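Long-range contacts in putative sporulation-specific glycosylase YdhD (Bacillus subtilis subsp. subtilis str. 168, PDB 3CZ8), which is a putative sporulation-specific glycosylase that probably hydrolyses glycosidic bonds in polysaccharides, this chain being its family 18 glycosyl hydrolase domain: residues A[68-73]-A[114-119]; A[148-153]-A[173-178]; A[197-202]-A[261-266]. The protein carries 1 engineered substitution. All blocks are in the same frame, centred on the assembly; numbering follows the deposited sequence. Where two conformers were deposited one is given.

Contact 1 (A[68-73]-A[114-119]); sequences TPLATI and GVTIDF
Ala-71 and Ile-73 pair with Val-115 and Ile-117 as parallel neighbours in the wall of a TIM barrel, the fold of family 18 glycosyl hydrolases. The rungs alternate: Ala-71 N donates to Gly-114 O, Thr-116 N to Ala-71 O (2.8 Å), Ile-73 N to Thr-116 O, and Asp-118 N to Ile-73 O (2.8 Å). Ile-73 points outward, toward the helices. Its CB meets CD1 of Ile-117 at 3.9 Å, CG1 lies near CG1 of Val-115 in the conformer given, and CD1, at the tip, turns back along its own strand to CB of Ala-71. The other branch, CG2, stands anti to the backbone N, where it reaches CE1 of Phe-119 at 4.1 Å. Leu-106 of helix 93-110 covers Ile-73 and Ala-71, while helix 127-143 packs on Val-115 and Ile-117. Leu-70, Thr-72 and Thr-116 line the inward face. There Leu-70 lays CD2 on the backbone of Gly-114, 3.6 Å from its C. CD1 of Leu-70 approaches OG1 of Thr-116 at 3.5 Å, a hydroxyl bonded to Thr-149 and Ser-37. Further along, the methyl CG2 of Thr-72 touches CB of Asp-118 at 3.7 Å. The Asp-118 carboxylate lies beside that of Glu-120, the predicted proton donor, matching the closing DxE of the family's DxxDxDxE motif; its OD2 makes a weak hydrogen bond to a glycerol, probably from the crystallisation liquor. Back on the helix-covered face, Ile-117 sets its CG2 methyl over the centre of the Phe-119 ring, 3.7 Å above the plane.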
loop_
_atom_site.group_PDB
_atom_site.type_symbol
_atom_site.label_atom_id
_atom_site.label_comp_id
_atom_site.label_asym_id
_atom_site.label_seq_id
_atom_site.Cartn_x
_atom_site.Cartn_y
_atom_site.Cartn_z
ATOM N N THR A 68 19.318 1.486 -8.132
ATOM C CA THR A 68 20.010 2.272 -7.094
ATOM C C THR A 68 19.148 2.499 -5.844
ATOM O O THR A 68 18.080 3.094 -5.937
ATOM C CB THR A 68 20.471 3.660 -7.621
ATOM O OG1 THR A 68 21.095 3.521 -8.901
ATOM C CG2 THR A 68 21.448 4.312 -6.652
ATOM N N PRO A 69 19.607 2.025 -4.670
ATOM C CA PRO A 69 18.904 2.388 -3.442
ATOM C C PRO A 69 19.259 3.795 -2.953
ATOM O O PRO A 69 20.436 4.120 -2.751
ATOM C CB PRO A 69 19.366 1.327 -2.442
ATOM C CG PRO A 69 20.700 0.894 -2.926
ATOM C CD PRO A 69 20.746 1.124 -4.414
ATOM N N LEU A 70 18.237 4.621 -2.762
ATOM C CA LEU A 70 18.423 5.975 -2.260
ATOM C C LEU A 70 17.819 6.108 -0.873
ATOM O O LEU A 70 16.762 5.552 -0.603
ATOM C CB LEU A 70 17.799 7.000 -3.219
ATOM C CG LEU A 70 18.183 6.958 -4.708
ATOM C CD1 LEU A 70 17.330 7.926 -5.523
ATOM C CD2 LEU A 70 19.649 7.263 -4.921
ATOM N N ALA A 71 18.510 6.825 0.005
ATOM C CA ALA A 71 17.994 7.138 1.333
ATOM C C ALA A 71 17.128 8.387 1.274
ATOM O O ALA A 71 17.566 9.428 0.787
ATOM C CB ALA A 71 19.143 7.359 2.305
ATOM N N THR A 72 15.902 8.301 1.779
ATOM C CA THR A 72 15.052 9.481 1.837
ATOM C C THR A 72 15.274 10.216 3.152
ATOM O O THR A 72 15.175 9.630 4.230
ATOM C CB THR A 72 13.564 9.145 1.636
ATOM O OG1 THR A 72 13.422 8.369 0.446
ATOM C CG2 THR A 72 12.732 10.408 1.496
ATOM N N ILE A 73 15.583 11.503 3.036
ATOM C CA ILE A 73 15.835 12.362 4.174
ATOM C C ILE A 73 14.698 13.379 4.248
ATOM O O ILE A 73 14.452 14.111 3.286
ATOM C CB ILE A 73 17.220 13.083 4.055
ATOM C CG1 ILE A 73 18.309 12.145 3.510
ATOM C CG2 ILE A 73 17.628 13.719 5.386
ATOM C CD1 ILE A 73 18.662 10.941 4.402
ATOM N N GLY A 114 22.944 6.978 -3.007
ATOM C CA GLY A 114 22.595 8.391 -3.048
ATOM C C GLY A 114 21.447 8.732 -2.118
ATOM O O GLY A 114 21.098 7.934 -1.240
ATOM N N VAL A 115 20.882 9.925 -2.285
ATOM C CA VAL A 115 19.745 10.345 -1.465
ATOM C C VAL A 115 18.575 10.917 -2.247
ATOM O O VAL A 115 18.679 11.241 -3.435
ATOM C CB VAL A 115 20.117 11.384 -0.364
ATOM C CG1 VAL A 115 21.001 10.772 0.695
ATOM C CG2 VAL A 115 20.747 12.620 -0.965
ATOM N N THR A 116 17.458 11.031 -1.540
ATOM C CA THR A 116 16.301 11.790 -1.983
ATOM C C THR A 116 15.965 12.735 -0.850
ATOM O O THR A 116 15.598 12.304 0.241
ATOM C CB THR A 116 15.105 10.889 -2.329
ATOM O OG1 THR A 116 15.486 10.000 -3.381
ATOM C CG2 THR A 116 13.910 11.721 -2.793
ATOM N N ILE A 117 16.151 14.027 -1.087
ATOM C CA ILE A 117 15.762 15.017 -0.099
ATOM C C ILE A 117 14.257 15.209 -0.248
ATOM O O ILE A 117 13.764 15.544 -1.329
ATOM C CB ILE A 117 16.534 16.359 -0.268
ATOM C CG1 ILE A 117 18.030 16.184 0.050
ATOM C CG2 ILE A 117 15.930 17.438 0.607
ATOM C CD1 ILE A 117 18.340 15.797 1.519
ATOM N N ASP A 118 13.531 14.943 0.831
ATOM C CA ASP A 118 12.093 15.153 0.864
ATOM C C ASP A 118 11.804 16.125 2.005
ATOM O O ASP A 118 11.279 15.747 3.049
ATOM C CB ASP A 118 11.355 13.815 1.024
ATOM C CG ASP A 118 9.833 13.961 1.024
ATOM O OD1 ASP A 118 9.314 14.947 0.464
ATOM O OD2 ASP A 118 9.153 13.078 1.588
ATOM N N PHE A 119 12.187 17.381 1.800
ATOM C CA PHE A 119 11.872 18.421 2.763
ATOM C C PHE A 119 10.604 19.115 2.304
ATOM O O PHE A 119 10.560 19.711 1.226
ATOM C CB PHE A 119 13.015 19.442 2.942
ATOM C CG PHE A 119 14.254 18.887 3.611
ATOM C CD1 PHE A 119 14.268 17.616 4.187
ATOM C CD2 PHE A 119 15.410 19.664 3.686
ATOM C CE1 PHE A 119 15.412 17.117 4.803
ATOM C CE2 PHE A 119 16.562 19.178 4.312
ATOM C CZ PHE A 119 16.561 17.902 4.871
#

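Contact 2 (A[148-153]-A[173-178]); sequences LTIAVP and AVVNYM
The carbonyl O of Val-174 lies 3.9 Å from CD2 of Leu-148. Val-175 then points its side chain at the strand, CG1 lying between CG of Leu-148 (3.9 Å) and CG2 of Ile-150 (3.8 Å), and the side chain crosses both partners at about a right angle. Asn-176 grips both backbone polar atoms of Leu-148, on the same edge of its strand. Its OD1 takes the N-H of Leu-148 (2.8 Å, 163° at the hydrogen, the donor tilted from the carbonyl plane), and its own N gives a 2.8 Å bond to Leu-148 O. With CG beside the backbone N (chi1 -65°), the amide folds back alongside the main chain, which lets side chain and backbone grip one residue. With an alanine here the OD1 acceptor is gone, which is likely to leave the N-H of Leu-148 without its partner. Tyr-177 N adds a second, longer bond to Leu-148 O, and both donors lie in the plane of that carbonyl. The Tyr-177 carbonyl in turn receives Ile-150 N at 3.2 Å, a bent bond. On the face shared by Thr-149 and Tyr-177, CB of Tyr-177 rests on CG2 of Thr-149 at 3.9 Å, the methyl lying at the ring's edge, while the phenol OH continues to Arg-215. Met-178 runs extended to its SD, and its CG meets CG2 of Val-152 at 3.8 Å. Ile-171 of helix 168-174 covers Ile-150 and Met-178, completing the beta-alpha-beta crossover that repeats round a TIM barrel.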
loop_
_atom_site.group_PDB
_atom_site.type_symbol
_atom_site.label_atom_id
_atom_site.label_comp_id
_atom_site.label_asym_id
_atom_site.label_seq_id
_atom_site.Cartn_x
_atom_site.Cartn_y
_atom_site.Cartn_z
ATOM N N LEU A 148 22.394 12.876 -6.110
ATOM C CA LEU A 148 21.514 13.764 -5.353
ATOM C C LEU A 148 20.196 13.941 -6.081
ATOM O O LEU A 148 20.158 14.416 -7.213
ATOM C CB LEU A 148 22.177 15.124 -5.079
ATOM C CG LEU A 148 21.345 16.183 -4.335
ATOM C CD1 LEU A 148 20.830 15.682 -3.009
ATOM C CD2 LEU A 148 22.125 17.463 -4.132
ATOM N N THR A 149 19.113 13.518 -5.432
ATOM C CA THR A 149 17.769 13.697 -5.970
ATOM C C THR A 149 16.910 14.409 -4.929
ATOM O O THR A 149 17.253 14.432 -3.752
ATOM C CB THR A 149 17.097 12.357 -6.393
ATOM O OG1 THR A 149 16.740 11.604 -5.227
ATOM C CG2 THR A 149 18.017 11.516 -7.271
ATOM N N ILE A 150 15.801 14.995 -5.373
ATOM C CA ILE A 150 14.940 15.779 -4.498
ATOM C C ILE A 150 13.470 15.600 -4.878
ATOM O O ILE A 150 13.125 15.515 -6.064
ATOM C CB ILE A 150 15.345 17.282 -4.500
ATOM C CG1 ILE A 150 14.470 18.094 -3.535
ATOM C CG2 ILE A 150 15.310 17.860 -5.927
ATOM C CD1 ILE A 150 14.946 19.501 -3.294
ATOM N N ALA A 151 12.612 15.496 -3.866
ATOM C CA ALA A 151 11.172 15.509 -4.076
ATOM C C ALA A 151 10.688 16.936 -3.837
ATOM O O ALA A 151 10.898 17.490 -2.758
ATOM C CB ALA A 151 10.482 14.524 -3.133
ATOM N N VAL A 152 10.083 17.535 -4.864
ATOM C CA VAL A 152 9.516 18.889 -4.774
ATOM C C VAL A 152 8.020 18.868 -5.113
ATOM O O VAL A 152 7.567 17.997 -5.862
ATOM C CB VAL A 152 10.257 19.934 -5.696
ATOM C CG1 VAL A 152 11.709 20.126 -5.274
ATOM C CG2 VAL A 152 10.161 19.559 -7.167
ATOM N N PRO A 153 7.239 19.816 -4.551
ATOM C CA PRO A 153 5.847 19.918 -4.994
ATOM C C PRO A 153 5.761 20.539 -6.386
ATOM O O PRO A 153 6.651 21.296 -6.781
ATOM C CB PRO A 153 5.204 20.852 -3.955
ATOM C CG PRO A 153 6.220 21.031 -2.871
ATOM C CD PRO A 153 7.547 20.798 -3.498
ATOM N N ALA A 173 19.837 23.147 -10.926
ATOM C CA ALA A 173 21.255 23.356 -11.212
ATOM C C ALA A 173 22.163 22.521 -10.313
ATOM O O ALA A 173 23.270 22.158 -10.715
ATOM C CB ALA A 173 21.608 24.840 -11.091
ATOM N N VAL A 174 21.707 22.223 -9.097
ATOM C CA VAL A 174 22.557 21.529 -8.125
ATOM C C VAL A 174 22.232 20.046 -7.887
ATOM O O VAL A 174 23.081 19.308 -7.394
ATOM C CB VAL A 174 22.654 22.284 -6.771
ATOM C CG1 VAL A 174 23.209 23.674 -6.984
ATOM C CG2 VAL A 174 21.299 22.354 -6.084
ATOM N N VAL A 175 21.018 19.608 -8.220
ATOM C CA VAL A 175 20.669 18.197 -8.042
ATOM C C VAL A 175 20.904 17.414 -9.331
ATOM O O VAL A 175 20.965 17.996 -10.419
ATOM C CB VAL A 175 19.211 17.979 -7.521
ATOM C CG1 VAL A 175 18.991 18.709 -6.188
ATOM C CG2 VAL A 175 18.165 18.375 -8.574
ATOM N N ASN A 176 21.056 16.100 -9.204
ATOM C CA ASN A 176 21.185 15.243 -10.370
ATOM C C ASN A 176 19.811 15.033 -10.987
ATOM O O ASN A 176 19.670 15.047 -12.205
ATOM C CB ASN A 176 21.821 13.894 -9.999
ATOM C CG ASN A 176 23.253 14.032 -9.513
ATOM O OD1 ASN A 176 23.512 14.098 -8.311
ATOM N ND2 ASN A 176 24.192 14.088 -10.452
ATOM N N TYR A 177 18.805 14.821 -10.134
ATOM C CA TYR A 177 17.434 14.569 -10.589
ATOM C C TYR A 177 16.381 15.249 -9.715
ATOM O O TYR A 177 16.543 15.374 -8.505
ATOM C CB TYR A 177 17.150 13.056 -10.697
ATOM C CG TYR A 177 18.027 12.335 -11.706
ATOM C CD1 TYR A 177 17.717 12.340 -13.062
ATOM C CD2 TYR A 177 19.177 11.659 -11.295
ATOM C CE1 TYR A 177 18.534 11.689 -13.989
ATOM C CE2 TYR A 177 19.995 11.013 -12.206
ATOM C CZ TYR A 177 19.670 11.027 -13.547
ATOM O OH TYR A 177 20.493 10.380 -14.442
ATOM N N MET A 178 15.291 15.674 -10.345
ATOM C CA MET A 178 14.204 16.345 -9.644
ATOM C C MET A 178 12.949 15.502 -9.779
ATOM O O MET A 178 12.478 15.251 -10.894
ATOM C CB MET A 178 13.990 17.752 -10.224
ATOM C CG MET A 178 12.888 18.596 -9.577
ATOM S SD MET A 178 12.684 20.250 -10.320
ATOM C CE MET A 178 14.273 20.935 -9.950
#

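Contact 3 (A[197-202]-A[261-266]); sequences PITEIR and AEYQSP
Ile-198 gives its backbone N-H to Tyr-263 O in a 2.9 Å bond that is nearly straight at the hydrogen (173°), although the donor is tilted from the carbonyl plane. This N-H belongs to the first turn of helix 198-208, which has no carbonyl of its own to offer it, and the carbonyl of Tyr-263 fills the need. Side chains close round the bond. CG2 of Ile-198 sits 3.6 Å from Tyr-263 O and 3.7 Å from CG of Gln-264, the two side chains alongside each other and pointing the same way. CB of Pro-197, the N-cap residue, meets CD2 of Tyr-263 at 3.8 Å. The hydroxyl OG1 of Thr-199 comes to the edge of that ring, near its plane. A chi1 of 50° puts the Thr-199 methyl anti to its carbonyl carbon, and from there CG2 reaches Glu-262 O at 3.4 Å. Gln-264, besides touching Ile-198, braces the turn: its left-handed backbone conformation helps form it, its NE2 bonds Ala-261 O at 2.9 Å, with that oxygen near the amide plane, and its OE1 takes the hydroxyl of Tyr-259. Pro-194 and Trp-281 touch Tyr-263. Ile-294 of helix 285-297 lies against Ile-198, and Arg-202 makes a salt bridge with Glu-297 at the end of that helix. The contact thus ties the start of helix 198-208, which follows barrel strand 177-181, to the turn between strands 258-260 and 265-271 of a separate antiparallel sheet, consistent with the alpha+beta insertion of many family 18 barrels.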
loop_
_atom_site.group_PDB
_atom_site.type_symbol
_atom_site.label_atom_id
_atom_site.label_comp_id
_atom_site.label_asym_id
_atom_site.label_seq_id
_atom_site.Cartn_x
_atom_site.Cartn_y
_atom_site.Cartn_z
ATOM N N PRO A 197 -4.796 16.681 -12.636
ATOM C CA PRO A 197 -5.353 16.978 -13.954
ATOM C C PRO A 197 -4.236 17.208 -14.967
ATOM O O PRO A 197 -3.226 17.844 -14.639
ATOM C CB PRO A 197 -6.165 18.257 -13.720
ATOM C CG PRO A 197 -5.608 18.867 -12.494
ATOM C CD PRO A 197 -5.097 17.742 -11.652
ATOM N N ILE A 198 -4.413 16.669 -16.172
ATOM C CA ILE A 198 -3.376 16.687 -17.209
ATOM C C ILE A 198 -3.065 18.116 -17.687
ATOM O O ILE A 198 -1.961 18.398 -18.165
ATOM C CB ILE A 198 -3.741 15.729 -18.385
ATOM C CG1 ILE A 198 -2.478 15.144 -19.044
ATOM C CG2 ILE A 198 -4.714 16.393 -19.375
ATOM C CD1 ILE A 198 -2.092 15.782 -20.365
ATOM N N THR A 199 -4.041 19.005 -17.505
ATOM C CA THR A 199 -3.917 20.422 -17.803
ATOM C C THR A 199 -2.890 21.092 -16.884
ATOM O O THR A 199 -2.061 21.878 -17.339
ATOM C CB THR A 199 -5.291 21.137 -17.697
ATOM O OG1 THR A 199 -5.917 20.808 -16.449
ATOM C CG2 THR A 199 -6.211 20.708 -18.835
ATOM N N GLU A 200 -2.928 20.755 -15.600
ATOM C CA GLU A 200 -1.985 21.327 -14.645
ATOM C C GLU A 200 -0.595 20.677 -14.706
ATOM O O GLU A 200 0.404 21.313 -14.368
ATOM C CB GLU A 200 -2.560 21.289 -13.226
ATOM C CG GLU A 200 -3.812 22.134 -13.013
ATOM C CD GLU A 200 -3.622 23.612 -13.352
ATOM O OE1 GLU A 200 -2.629 24.225 -12.894
ATOM O OE2 GLU A 200 -4.482 24.160 -14.075
ATOM N N ILE A 201 -0.547 19.416 -15.135
ATOM C CA ILE A 201 0.710 18.696 -15.363
ATOM C C ILE A 201 1.461 19.333 -16.534
ATOM O O ILE A 201 2.676 19.551 -16.455
ATOM C CB ILE A 201 0.456 17.174 -15.606
ATOM C CG1 ILE A 201 -0.012 16.498 -14.314
ATOM C CG2 ILE A 201 1.703 16.451 -16.138
ATOM C CD1 ILE A 201 -0.622 15.142 -14.544
ATOM N N ARG A 202 0.715 19.635 -17.598
ATOM C CA ARG A 202 1.203 20.372 -18.771
ATOM C C ARG A 202 1.875 21.681 -18.362
ATOM O O ARG A 202 3.023 21.931 -18.729
ATOM C CB ARG A 202 0.036 20.664 -19.721
ATOM C CG ARG A 202 0.371 21.530 -20.938
ATOM C CD ARG A 202 0.644 20.684 -22.165
ATOM N NE ARG A 202 -0.498 19.835 -22.497
ATOM C CZ ARG A 202 -0.443 18.776 -23.299
ATOM N NH1 ARG A 202 0.706 18.417 -23.867
ATOM N NH2 ARG A 202 -1.544 18.068 -23.527
ATOM N N ALA A 261 -12.778 14.551 -20.010
ATOM C CA ALA A 261 -12.019 14.757 -21.239
ATOM C C ALA A 261 -10.980 15.859 -21.049
ATOM O O ALA A 261 -9.837 15.726 -21.498
ATOM C CB ALA A 261 -12.955 15.092 -22.393
ATOM N N GLU A 262 -11.395 16.931 -20.372
ATOM C CA GLU A 262 -10.543 18.077 -20.067
ATOM C C GLU A 262 -9.379 17.683 -19.156
ATOM O O GLU A 262 -8.219 17.989 -19.443
ATOM C CB GLU A 262 -11.378 19.183 -19.407
ATOM C CG GLU A 262 -10.628 20.485 -19.119
ATOM C CD GLU A 262 -11.397 21.429 -18.199
ATOM O OE1 GLU A 262 -10.754 22.283 -17.553
ATOM O OE2 GLU A 262 -12.640 21.321 -18.117
ATOM N N TYR A 263 -9.702 16.975 -18.078
ATOM C CA TYR A 263 -8.734 16.666 -17.036
ATOM C C TYR A 263 -7.942 15.382 -17.277
ATOM O O TYR A 263 -6.861 15.212 -16.704
ATOM C CB TYR A 263 -9.426 16.610 -15.670
ATOM C CG TYR A 263 -10.098 17.903 -15.240
ATOM C CD1 TYR A 263 -11.385 17.893 -14.703
ATOM C CD2 TYR A 263 -9.445 19.132 -15.361
ATOM C CE1 TYR A 263 -12.005 19.065 -14.293
ATOM C CE2 TYR A 263 -10.058 20.312 -14.959
ATOM C CZ TYR A 263 -11.339 20.272 -14.427
ATOM O OH TYR A 263 -11.954 21.436 -14.028
ATOM N N GLN A 264 -8.473 14.503 -18.132
ATOM C CA GLN A 264 -7.954 13.134 -18.331
ATOM C C GLN A 264 -7.814 12.393 -16.991
ATOM O O GLN A 264 -6.751 11.854 -16.660
ATOM C CB GLN A 264 -6.647 13.119 -19.141
ATOM C CG GLN A 264 -6.783 13.609 -20.580
ATOM C CD GLN A 264 -7.560 12.659 -21.465
ATOM O OE1 GLN A 264 -7.218 11.481 -21.585
ATOM N NE2 GLN A 264 -8.609 13.172 -22.106
ATOM N N SER A 265 -8.901 12.413 -16.223
ATOM C CA SER A 265 -8.948 11.850 -14.880
ATOM C C SER A 265 -10.274 11.116 -14.690
ATOM O O SER A 265 -11.330 11.653 -15.048
ATOM C CB SER A 265 -8.814 12.960 -13.834
ATOM O OG SER A 265 -7.620 13.698 -14.019
ATOM N N PRO A 266 -10.227 9.879 -14.152
ATOM C CA PRO A 266 -11.476 9.174 -13.874
ATOM C C PRO A 266 -12.166 9.687 -12.618
ATOM O O PRO A 266 -11.506 10.137 -11.676
ATOM C CB PRO A 266 -11.030 7.723 -13.690
ATOM C CG PRO A 266 -9.636 7.814 -13.204
ATOM C CD PRO A 266 -9.049 9.064 -13.799
#

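Contacts 1 and 2 are buried in one barrel wall, where strands 114-118 and 147-153 lie next to each other; contact 3 is partly buried, about 29 Å from contact 1 between centres and on the other side of the chain's centre. The first two meet directly: Thr-149 OG1 lies 2.7 Å from both Val-115 O and Thr-116 OG1, probable hydrogen bonds inside the barrel. Contact 1 is a regular strand ladder and contact 2 begins one with help from a side-chain amide, whereas contact 3 spends a single backbone bond between a helix start and a turn. Along the chain, strand 177-181 of contact 2 is followed by helix 198-208 of contact 3.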